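Side-chain contacts in short chain dehydrogenase (A0QTM2 homolog) (PDB 3SC4), which is probably an NAD(P)-dependent oxidoreductase of the short-chain dehydrogenase/reductase family, though its substrate is not established: residues B[127-130]-B[131-135]; B[174-177]-B[178-182]. All coordinates share one frame; numbering follows the deposited sequence.

Contact 1 of 2, residues B[127-130]-B[131-135]; sequences GTYA and VSQSC
With OG beside its own backbone N (chi1 -64°), Ser132 turns its hydroxyl back to the carbonyl of Thr128, while the extended first torsion of Tyr129 (chi1 -176°) swings the ring toward Gln133 on the next turn of the helix. Thr128 O is gripped twice by one residue: Ser132 OG donates to Thr128 O at 2.8 Å, and Ser132 N reaches Thr128 O at 3.0 Å from the opposite face of the carbonyl plane. The same hydroxyl is also bonded to the side-chain amide of Asn99, which fixes its rotation and ties helix 114-135 to the end of strand 96-99 in the Rossmann fold. Val131 faces the sheet and packs on Phe13 and Cys97.

Tyr129 and Gln133 instead face the second subunit. Gln133 NE2 lies 3.8 Å from Tyr129 CE2, with ring and amide planes 62° apart, an oblique approach rather than a stack. Both polar ends bond across the dimer interface, Tyr129 OH to Val112 O and Gln133 NE2 to Ile109 O of the second subunit, and Phe117 of the second subunit stacks on the Tyr129 ring. The other end of the amide is bridged to the backbone: one water donates to Gln133 OE1 at 2.8 Å and to Ala130 O at 2.7 Å, and Ala130 O additionally accepts from Ser134 N.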
loop_
_atom_site.group_PDB
_atom_site.type_symbol
_atom_site.label_atom_id
_atom_site.label_comp_id
_atom_site.label_asym_id
_atom_site.label_seq_id
_atom_site.Cartn_x
_atom_site.Cartn_y
_atom_site.Cartn_z
ATOM N N GLY B 127 -0.432 -4.506 10.004
ATOM C CA GLY B 127 -1.369 -4.991 11.000
ATOM C C GLY B 127 -2.582 -5.699 10.417
ATOM O O GLY B 127 -2.977 -6.777 10.898
ATOM N N THR B 128 -3.183 -5.117 9.383
ATOM C CA THR B 128 -4.345 -5.758 8.759
ATOM C C THR B 128 -3.943 -7.101 8.164
ATOM O O THR B 128 -4.719 -8.067 8.228
ATOM C CB THR B 128 -4.986 -4.858 7.702
ATOM O OG1 THR B 128 -5.511 -3.689 8.354
ATOM C CG2 THR B 128 -6.103 -5.591 6.937
ATOM N N TYR B 129 -2.730 -7.156 7.609
ATOM C CA TYR B 129 -2.196 -8.379 7.043
ATOM C C TYR B 129 -2.010 -9.438 8.156
ATOM O O TYR B 129 -2.540 -10.545 8.066
ATOM C CB TYR B 129 -0.872 -8.080 6.332
ATOM C CG TYR B 129 -0.263 -9.265 5.610
ATOM C CD1 TYR B 129 -0.639 -9.573 4.314
ATOM C CD2 TYR B 129 0.688 -10.067 6.216
ATOM C CE1 TYR B 129 -0.080 -10.641 3.649
ATOM C CE2 TYR B 129 1.235 -11.162 5.554
ATOM C CZ TYR B 129 0.842 -11.431 4.268
ATOM O OH TYR B 129 1.355 -12.494 3.588
ATOM N N ALA B 130 -1.280 -9.083 9.213
ATOM C CA ALA B 130 -0.964 -10.038 10.297
ATOM C C ALA B 130 -2.229 -10.550 11.013
ATOM O O ALA B 130 -2.412 -11.749 11.204
ATOM C CB ALA B 130 0.004 -9.397 11.299
ATOM N N VAL B 131 -3.106 -9.632 11.387
ATOM C CA VAL B 131 -4.353 -10.010 12.034
ATOM C C VAL B 131 -5.192 -10.925 11.125
ATOM O O VAL B 131 -5.678 -11.964 11.594
ATOM C CB VAL B 131 -5.175 -8.757 12.437
ATOM C CG1 VAL B 131 -6.639 -9.096 12.677
ATOM C CG2 VAL B 131 -4.562 -8.094 13.672
ATOM N N SER B 132 -5.354 -10.544 9.847
ATOM C CA SER B 132 -6.169 -11.316 8.922
ATOM C C SER B 132 -5.556 -12.683 8.688
ATOM O O SER B 132 -6.243 -13.672 8.730
ATOM C CB SER B 132 -6.372 -10.595 7.577
ATOM O OG SER B 132 -7.096 -9.360 7.702
ATOM N N GLN B 133 -4.249 -12.737 8.467
ATOM C CA GLN B 133 -3.562 -13.982 8.215
ATOM C C GLN B 133 -3.724 -14.923 9.373
ATOM O O GLN B 133 -3.926 -16.139 9.204
ATOM C CB GLN B 133 -2.075 -13.730 8.007
ATOM C CG GLN B 133 -1.225 -14.985 7.769
ATOM C CD GLN B 133 0.254 -14.643 7.757
ATOM O OE1 GLN B 133 0.813 -14.251 8.782
ATOM N NE2 GLN B 133 0.890 -14.762 6.594
ATOM N N SER B 134 -3.600 -14.375 10.565
ATOM C CA SER B 134 -3.615 -15.221 11.736
ATOM C C SER B 134 -5.032 -15.744 12.005
ATOM O O SER B 134 -5.193 -16.873 12.473
ATOM C CB SER B 134 -3.034 -14.473 12.928
ATOM O OG SER B 134 -3.168 -15.236 14.091
ATOM N N CYS B 135 -6.048 -14.942 11.682
ATOM C CA CYS B 135 -7.439 -15.363 11.841
ATOM C C CYS B 135 -7.891 -16.421 10.821
ATOM O O CYS B 135 -8.678 -17.314 11.157
ATOM C CB CYS B 135 -8.374 -14.151 11.756
ATOM S SG CYS B 135 -8.467 -13.124 13.276
HETATM O O HOH W 1 -0.137 -13.154 11.133
#

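Contact 2 of 2, residues B[174-177]-B[178-182]; sequences TLCA and LGIAE
The flat groups here are the peptide carbonyls of Thr174 and Cys176; each takes the N-H of the residue four positions on nearly end-on to its oxygen, with that residue's aliphatic side chain packed beside the oxygen. Thr174 O accepts from Leu178 N and has Leu178 CG beside it at 3.4 Å; Cys176 O accepts from Ile180 N, with Ile180 CG1 at 3.2 Å. This is the later part of helix 164-183, whose opening turns carry the Tyr-X-X-X-Lys sequence that is catalytic in short-chain dehydrogenases.

The isoleucine is placed by its first torsion (chi1 -71°), which sets CG1 next to its own backbone N and sends the chain back along the helix. Cys176 SG, extended away from its N (chi1 -173°), meets Ile180 CD1 at 4.0 Å in an apolar contact. On another side of the helix Thr174 and Leu178 run side by side and point the same way, with Thr174 CG2 and Leu178 CD1 3.9 Å apart. The threonine thereby gives its methyl to the leucine, while its hydroxyl is engaged by Ser151 OG and Pro152 O. Strand 242-244 adjoins this pair through Thr242, and Leu178 also packs on Leu161 of the second subunit. Toward strand 190-195, Ala177 O accepts two hydrogen bonds, one from Ala181 N at 3.1 Å and one with Ser191 OG.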
loop_
_atom_site.group_PDB
_atom_site.type_symbol
_atom_site.label_atom_id
_atom_site.label_comp_id
_atom_site.label_asym_id
_atom_site.label_seq_id
_atom_site.Cartn_x
_atom_site.Cartn_y
_atom_site.Cartn_z
ATOM N N THR B 174 -7.087 -1.424 2.328
ATOM C CA THR B 174 -8.107 -1.826 1.356
ATOM C C THR B 174 -7.543 -2.862 0.380
ATOM O O THR B 174 -8.132 -3.914 0.153
ATOM C CB THR B 174 -8.667 -0.577 0.647
ATOM O OG1 THR B 174 -9.433 0.211 1.603
ATOM C CG2 THR B 174 -9.531 -0.956 -0.585
ATOM N N LEU B 175 -6.358 -2.626 -0.152
ATOM C CA LEU B 175 -5.758 -3.608 -1.076
ATOM C C LEU B 175 -5.562 -4.984 -0.426
ATOM O O LEU B 175 -5.758 -6.032 -1.061
ATOM C CB LEU B 175 -4.441 -3.080 -1.631
ATOM C CG LEU B 175 -4.578 -1.947 -2.647
ATOM C CD1 LEU B 175 -3.205 -1.401 -2.998
ATOM C CD2 LEU B 175 -5.308 -2.461 -3.898
ATOM N N CYS B 176 -5.187 -4.986 0.847
ATOM C CA CYS B 176 -5.083 -6.236 1.562
ATOM C C CYS B 176 -6.442 -6.948 1.560
ATOM O O CYS B 176 -6.537 -8.142 1.236
ATOM C CB CYS B 176 -4.610 -5.990 2.968
ATOM S SG CYS B 176 -4.259 -7.487 3.863
ATOM N N ALA B 177 -7.490 -6.204 1.871
ATOM C CA ALA B 177 -8.805 -6.755 2.012
ATOM C C ALA B 177 -9.313 -7.303 0.691
ATOM O O ALA B 177 -9.968 -8.361 0.668
ATOM C CB ALA B 177 -9.757 -5.703 2.533
ATOM N N LEU B 178 -9.057 -6.565 -0.393
ATOM C CA LEU B 178 -9.482 -7.000 -1.719
ATOM C C LEU B 178 -8.666 -8.177 -2.235
ATOM O O LEU B 178 -9.171 -9.034 -2.941
ATOM C CB LEU B 178 -9.398 -5.844 -2.720
ATOM C CG LEU B 178 -10.274 -4.635 -2.393
ATOM C CD1 LEU B 178 -10.130 -3.545 -3.462
ATOM C CD2 LEU B 178 -11.750 -5.052 -2.273
ATOM N N GLY B 179 -7.396 -8.216 -1.907
ATOM C CA GLY B 179 -6.577 -9.349 -2.292
ATOM C C GLY B 179 -7.044 -10.610 -1.591
ATOM O O GLY B 179 -7.258 -11.640 -2.230
ATOM N N ILE B 180 -7.200 -10.517 -0.269
ATOM C CA ILE B 180 -7.739 -11.600 0.523
ATOM C C ILE B 180 -9.074 -12.087 -0.038
ATOM O O ILE B 180 -9.333 -13.261 -0.033
ATOM C CB ILE B 180 -8.005 -11.162 1.969
ATOM C CG1 ILE B 180 -6.718 -10.962 2.737
ATOM C CG2 ILE B 180 -8.816 -12.220 2.694
ATOM C CD1 ILE B 180 -7.005 -10.368 4.114
ATOM N N ALA B 181 -9.924 -11.184 -0.507
ATOM C CA ALA B 181 -11.217 -11.605 -1.040
ATOM C C ALA B 181 -10.988 -12.590 -2.189
ATOM O O ALA B 181 -11.639 -13.636 -2.231
ATOM C CB ALA B 181 -12.069 -10.427 -1.489
ATOM N N GLU B 182 -10.034 -12.291 -3.077
ATOM C CA GLU B 182 -9.707 -13.220 -4.156
ATOM C C GLU B 182 -9.066 -14.526 -3.683
ATOM O O GLU B 182 -9.453 -15.620 -4.153
ATOM C CB GLU B 182 -8.837 -12.559 -5.239
ATOM C CG GLU B 182 -9.516 -11.370 -5.936
ATOM C CD GLU B 182 -10.958 -11.676 -6.349
ATOM O OE1 GLU B 182 -11.145 -12.667 -7.096
ATOM O OE2 GLU B 182 -11.898 -10.944 -5.913
#

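How the contacts relate
From the N terminus, contact 1 comes first, on the last turns of helix 114-135, and contact 2 follows on helix 164-183 after the chain has passed through strand 146-149. Each closes only a helical turn, so the two are in series and neither nest nor cross. Their centres are 12 Å apart, yet they touch: Ser132 CB packs on Ile180 CD1 at 3.5 Å, and Cys176 SG lies 3.9 Å from Tyr129 CA. The two helices thus pack against each other on the parallel sheet, contact 1 toward strand 96-99 and contact 2 toward strands 190-195 and 242-244. Both also meet the second subunit, consistent with the four-helix-bundle dimer interface common in this family.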